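Local coordinates for protein glypican-1 (Homo sapiens, PDB 4YWT) that carries heparan sulfate chains at the cell surface, through which it binds collagen and takes part in Schwann cell myelination, at residues 29-43 with 67-79. The protein carries 3 engineered substitutions. Sequence-based numbering, arbitrary orientation.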
loop_
_atom_site.group_PDB
_atom_site.type_symbol
_atom_site.label_atom_id
_atom_site.label_comp_id
_atom_site.label_asym_id
_atom_site.label_seq_id
_atom_site.Cartn_x
_atom_site.Cartn_y
_atom_site.Cartn_z
ATOM N N ARG A 29 6.935 -52.163 7.042
ATOM C CA ARG A 29 7.568 -51.502 5.900
ATOM C C ARG A 29 6.627 -51.295 4.713
ATOM O O ARG A 29 7.052 -50.816 3.661
ATOM C CB ARG A 29 8.808 -52.284 5.469
ATOM C CG ARG A 29 9.579 -52.792 6.661
ATOM C CD ARG A 29 10.926 -53.379 6.311
ATOM N NE ARG A 29 11.773 -53.435 7.498
ATOM C CZ ARG A 29 12.965 -54.018 7.546
ATOM N NH1 ARG A 29 13.447 -54.636 6.478
ATOM N NH2 ARG A 29 13.656 -54.019 8.678
ATOM N N SER A 30 5.365 -51.683 4.870
ATOM C CA SER A 30 4.382 -51.531 3.801
ATOM C C SER A 30 4.197 -50.064 3.426
ATOM O O SER A 30 4.013 -49.211 4.293
ATOM C CB SER A 30 3.041 -52.144 4.213
ATOM O OG SER A 30 2.351 -51.304 5.120
ATOM N N CYS A 31 4.246 -49.780 2.128
ATOM C CA CYS A 31 4.176 -48.409 1.629
ATOM C C CYS A 31 2.744 -47.955 1.369
ATOM O O CYS A 31 2.515 -47.034 0.586
ATOM C CB CYS A 31 4.990 -48.274 0.339
ATOM S SG CYS A 31 6.775 -48.425 0.547
ATOM N N GLY A 32 1.788 -48.600 2.033
ATOM C CA GLY A 32 0.375 -48.368 1.787
ATOM C C GLY A 32 -0.093 -46.925 1.862
ATOM O O GLY A 32 -0.747 -46.431 0.941
ATOM N N GLU A 33 0.237 -46.248 2.956
ATOM C CA GLU A 33 -0.216 -44.878 3.168
ATOM C C GLU A 33 0.447 -43.911 2.193
ATOM O O GLU A 33 -0.202 -43.004 1.667
ATOM C CB GLU A 33 0.051 -44.448 4.611
ATOM C CG GLU A 33 -0.402 -45.472 5.638
ATOM C CD GLU A 33 -0.691 -44.858 6.993
ATOM O OE1 GLU A 33 -0.131 -43.782 7.293
ATOM O OE2 GLU A 33 -1.478 -45.453 7.759
ATOM N N VAL A 34 1.738 -44.110 1.952
ATOM C CA VAL A 34 2.461 -43.318 0.965
ATOM C C VAL A 34 1.855 -43.545 -0.416
ATOM O O VAL A 34 1.731 -42.615 -1.209
ATOM C CB VAL A 34 3.963 -43.666 0.950
ATOM C CG1 VAL A 34 4.664 -43.008 -0.231
ATOM C CG2 VAL A 34 4.608 -43.253 2.261
ATOM N N ARG A 35 1.461 -44.786 -0.683
ATOM C CA ARG A 35 0.815 -45.134 -1.944
ATOM C C ARG A 35 -0.500 -44.383 -2.116
ATOM O O ARG A 35 -0.735 -43.752 -3.148
ATOM C CB ARG A 35 0.569 -46.642 -2.024
ATOM N N GLN A 36 -1.353 -44.452 -1.097
ATOM C CA GLN A 36 -2.660 -43.806 -1.148
ATOM C C GLN A 36 -2.540 -42.288 -1.264
ATOM O O GLN A 36 -3.273 -41.662 -2.027
ATOM C CB GLN A 36 -3.490 -44.173 0.086
ATOM C CG GLN A 36 -4.379 -43.044 0.592
ATOM C CD GLN A 36 -5.280 -43.471 1.730
ATOM O OE1 GLN A 36 -5.395 -44.657 2.036
ATOM N NE2 GLN A 36 -5.927 -42.500 2.367
ATOM N N ILE A 37 -1.613 -41.700 -0.511
ATOM C CA ILE A 37 -1.421 -40.253 -0.539
ATOM C C ILE A 37 -0.874 -39.799 -1.891
ATOM O O ILE A 37 -1.351 -38.821 -2.467
ATOM C CB ILE A 37 -0.476 -39.789 0.589
ATOM C CG1 ILE A 37 -1.144 -39.987 1.951
ATOM C CG2 ILE A 37 -0.096 -38.329 0.408
ATOM C CD1 ILE A 37 -0.260 -39.635 3.125
ATOM N N TYR A 38 0.114 -40.527 -2.400
ATOM C CA TYR A 38 0.717 -40.228 -3.696
ATOM C C TYR A 38 -0.287 -40.403 -4.833
ATOM O O TYR A 38 -0.205 -39.724 -5.855
ATOM C CB TYR A 38 1.939 -41.123 -3.919
ATOM C CG TYR A 38 2.659 -40.926 -5.234
ATOM C CD1 TYR A 38 3.507 -39.844 -5.428
ATOM C CD2 TYR A 38 2.517 -41.841 -6.269
ATOM C CE1 TYR A 38 4.177 -39.670 -6.625
ATOM C CE2 TYR A 38 3.186 -41.677 -7.464
ATOM C CZ TYR A 38 4.014 -40.591 -7.638
ATOM O OH TYR A 38 4.678 -40.423 -8.832
ATOM N N GLY A 39 -1.237 -41.315 -4.642
ATOM C CA GLY A 39 -2.248 -41.593 -5.645
ATOM C C GLY A 39 -3.387 -40.591 -5.645
ATOM O O GLY A 39 -3.874 -40.190 -6.702
ATOM N N ALA A 40 -3.808 -40.178 -4.453
ATOM C CA ALA A 40 -4.878 -39.195 -4.307
ATOM C C ALA A 40 -4.403 -37.812 -4.737
ATOM O O ALA A 40 -5.186 -36.864 -4.801
ATOM C CB ALA A 40 -5.378 -39.163 -2.871
ATOM N N LYS A 41 -3.111 -37.707 -5.029
ATOM C CA LYS A 41 -2.518 -36.457 -5.476
ATOM C C LYS A 41 -2.354 -36.423 -6.993
ATOM O O LYS A 41 -1.653 -35.568 -7.532
ATOM C CB LYS A 41 -1.170 -36.238 -4.788
ATOM C CG LYS A 41 -1.293 -35.767 -3.349
ATOM C CD LYS A 41 0.068 -35.592 -2.700
ATOM C CE LYS A 41 -0.026 -34.702 -1.473
ATOM N NZ LYS A 41 -0.450 -33.317 -1.829
ATOM N N GLY A 42 -3.001 -37.361 -7.678
ATOM C CA GLY A 42 -3.043 -37.353 -9.129
ATOM C C GLY A 42 -1.836 -37.964 -9.817
ATOM O O GLY A 42 -1.503 -37.590 -10.941
ATOM N N PHE A 43 -1.183 -38.906 -9.148
ATOM C CA PHE A 43 -0.043 -39.602 -9.735
ATOM C C PHE A 43 -0.301 -41.105 -9.776
ATOM O O PHE A 43 -1.161 -41.611 -9.056
ATOM C CB PHE A 43 1.236 -39.305 -8.955
ATOM C CG PHE A 43 1.580 -37.847 -8.877
ATOM C CD1 PHE A 43 1.970 -37.150 -10.010
ATOM C CD2 PHE A 43 1.536 -37.175 -7.666
ATOM C CE1 PHE A 43 2.291 -35.808 -9.940
ATOM C CE2 PHE A 43 1.859 -35.834 -7.589
ATOM C CZ PHE A 43 2.238 -35.149 -8.727
ATOM N N CYS A 67 9.850 -45.233 0.514
ATOM C CA CYS A 67 8.731 -45.694 -0.299
ATOM C C CYS A 67 8.630 -44.906 -1.601
ATOM O O CYS A 67 7.702 -45.104 -2.382
ATOM C CB CYS A 67 7.420 -45.590 0.479
ATOM S SG CYS A 67 7.225 -46.852 1.750
ATOM N N CYS A 68 9.577 -43.999 -1.820
ATOM C CA CYS A 68 9.539 -43.126 -2.988
ATOM C C CYS A 68 10.535 -43.535 -4.069
ATOM O O CYS A 68 11.684 -43.866 -3.776
ATOM C CB CYS A 68 9.806 -41.676 -2.574
ATOM S SG CYS A 68 8.455 -40.889 -1.670
ATOM N N THR A 69 10.083 -43.509 -5.318
ATOM C CA THR A 69 10.971 -43.695 -6.458
ATOM C C THR A 69 11.376 -42.329 -6.997
ATOM O O THR A 69 10.963 -41.301 -6.460
ATOM C CB THR A 69 10.315 -44.530 -7.575
ATOM O OG1 THR A 69 9.185 -43.826 -8.107
ATOM C CG2 THR A 69 9.866 -45.883 -7.041
ATOM N N SER A 70 12.187 -42.318 -8.051
ATOM C CA SER A 70 12.637 -41.071 -8.662
ATOM C C SER A 70 11.454 -40.246 -9.164
ATOM O O SER A 70 11.349 -39.049 -8.879
ATOM C CB SER A 70 13.607 -41.358 -9.810
ATOM O OG SER A 70 14.162 -40.160 -10.323
ATOM N N GLU A 71 10.565 -40.901 -9.906
ATOM C CA GLU A 71 9.358 -40.264 -10.415
ATOM C C GLU A 71 8.507 -39.721 -9.271
ATOM O O GLU A 71 7.965 -38.617 -9.356
ATOM C CB GLU A 71 8.546 -41.250 -11.258
ATOM C CG GLU A 71 9.236 -41.679 -12.545
ATOM C CD GLU A 71 8.621 -42.928 -13.151
ATOM O OE1 GLU A 71 7.407 -43.146 -12.959
ATOM O OE2 GLU A 71 9.350 -43.688 -13.824
ATOM N N MET A 72 8.403 -40.501 -8.199
ATOM C CA MET A 72 7.655 -40.089 -7.018
ATOM C C MET A 72 8.259 -38.846 -6.374
ATOM O O MET A 72 7.549 -37.888 -6.072
ATOM C CB MET A 72 7.594 -41.223 -5.992
ATOM C CG MET A 72 6.760 -42.417 -6.424
ATOM S SD MET A 72 6.671 -43.681 -5.142
ATOM C CE MET A 72 5.918 -42.753 -3.808
ATOM N N GLU A 73 9.573 -38.873 -6.169
ATOM C CA GLU A 73 10.278 -37.761 -5.541
ATOM C C GLU A 73 10.123 -36.484 -6.360
ATOM O O GLU A 73 9.808 -35.420 -5.816
ATOM C CB GLU A 73 11.762 -38.099 -5.363
ATOM C CG GLU A 73 12.439 -37.351 -4.221
ATOM C CD GLU A 73 13.953 -37.454 -4.270
ATOM O OE1 GLU A 73 14.499 -37.708 -5.364
ATOM O OE2 GLU A 73 14.598 -37.284 -3.214
ATOM N N GLU A 74 10.336 -36.598 -7.668
ATOM C CA GLU A 74 10.193 -35.459 -8.570
ATOM C C GLU A 74 8.770 -34.902 -8.547
ATOM O O GLU A 74 8.568 -33.690 -8.401
ATOM C CB GLU A 74 10.580 -35.856 -9.997
ATOM C CG GLU A 74 12.072 -36.077 -10.196
ATOM C CD GLU A 74 12.413 -36.533 -11.602
ATOM O OE1 GLU A 74 11.491 -36.950 -12.335
ATOM O OE2 GLU A 74 13.603 -36.468 -11.978
ATOM N N ASN A 75 7.791 -35.793 -8.687
ATOM C CA ASN A 75 6.384 -35.405 -8.670
ATOM C C ASN A 75 5.994 -34.673 -7.388
ATOM O O ASN A 75 5.347 -33.624 -7.432
ATOM C CB ASN A 75 5.493 -36.634 -8.855
ATOM C CG ASN A 75 5.422 -37.092 -10.300
ATOM O OD1 ASN A 75 5.527 -36.287 -11.225
ATOM N ND2 ASN A 75 5.237 -38.392 -10.502
ATOM N N LEU A 76 6.393 -35.230 -6.250
ATOM C CA LEU A 76 6.095 -34.624 -4.958
ATOM C C LEU A 76 6.804 -33.280 -4.797
ATOM O O LEU A 76 6.265 -32.356 -4.183
ATOM C CB LEU A 76 6.484 -35.570 -3.821
ATOM C CG LEU A 76 5.595 -36.806 -3.666
ATOM C CD1 LEU A 76 6.142 -37.733 -2.591
ATOM C CD2 LEU A 76 4.163 -36.401 -3.348
ATOM N N ALA A 77 8.010 -33.177 -5.352
ATOM C CA ALA A 77 8.745 -31.914 -5.346
ATOM C C ALA A 77 7.964 -30.837 -6.097
ATOM O O ALA A 77 7.695 -29.753 -5.559
ATOM C CB ALA A 77 10.124 -32.099 -5.956
ATOM N N ASN A 78 7.603 -31.149 -7.342
ATOM C CA ASN A 78 6.763 -30.273 -8.153
ATOM C C ASN A 78 5.501 -29.856 -7.408
ATOM O O ASN A 78 5.119 -28.679 -7.406
ATOM C CB ASN A 78 6.383 -30.964 -9.466
ATOM C CG ASN A 78 7.223 -30.497 -10.639
ATOM O OD1 ASN A 78 8.394 -30.854 -10.762
ATOM N ND2 ASN A 78 6.620 -29.701 -11.516
ATOM N N ARG A 79 4.868 -30.833 -6.764
ATOM C CA ARG A 79 3.642 -30.594 -6.014
ATOM C C ARG A 79 3.844 -29.576 -4.896
ATOM O O ARG A 79 3.151 -28.561 -4.844
ATOM C CB ARG A 79 3.105 -31.901 -5.432
ATOM C CG ARG A 79 1.800 -31.729 -4.679
ATOM C CD ARG A 79 0.753 -31.093 -5.577
ATOM N NE ARG A 79 0.532 -31.880 -6.786
ATOM C CZ ARG A 79 -0.318 -32.898 -6.862
ATOM N NH1 ARG A 79 -1.033 -33.238 -5.800
ATOM N NH2 ARG A 79 -0.461 -33.566 -7.998
#
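Helix 32-39 and the opening turns 70-79 of helix 70-129 cross at 51°, the axes of these short pieces coming within 11.9 Å, and the disulfide C31-C67 ties the chain just before one helix to the loop leading into the other. This is the disulfide-rich, N-terminal end of the elongated, mainly helical glypican core, where the adjacent C68 is bonded to C258. V34, short and branched, fits beside the disulfide, V34 CG1 3.8 Å from both C67 CB and M72 CE. Y38 suits the middle because its ring offers two faces to apolar groups and its hydroxyl a polar end. With CG anti to the backbone N (chi1 180°), the ring receives M72 CG over one face, the sulfur lying farther above it in a Met-aromatic contact, while F43 CB covers the opposite one. L76 CD2 lies at the ring edge, 4.1 Å from Y38 CD1. N75 and R79 bring flat polar groups that can lie against F43 while bonding at their edges. R79 NH1 and NH2 both turn to K41 O, the NH1 bond weak, the NH2 distance doubtfully short; K41 NZ bonds to Y254. N75 ND2 donates to Y38 OH at 2.7 Å, and N75 CB sits 3.6 Å from the F43 ring centroid.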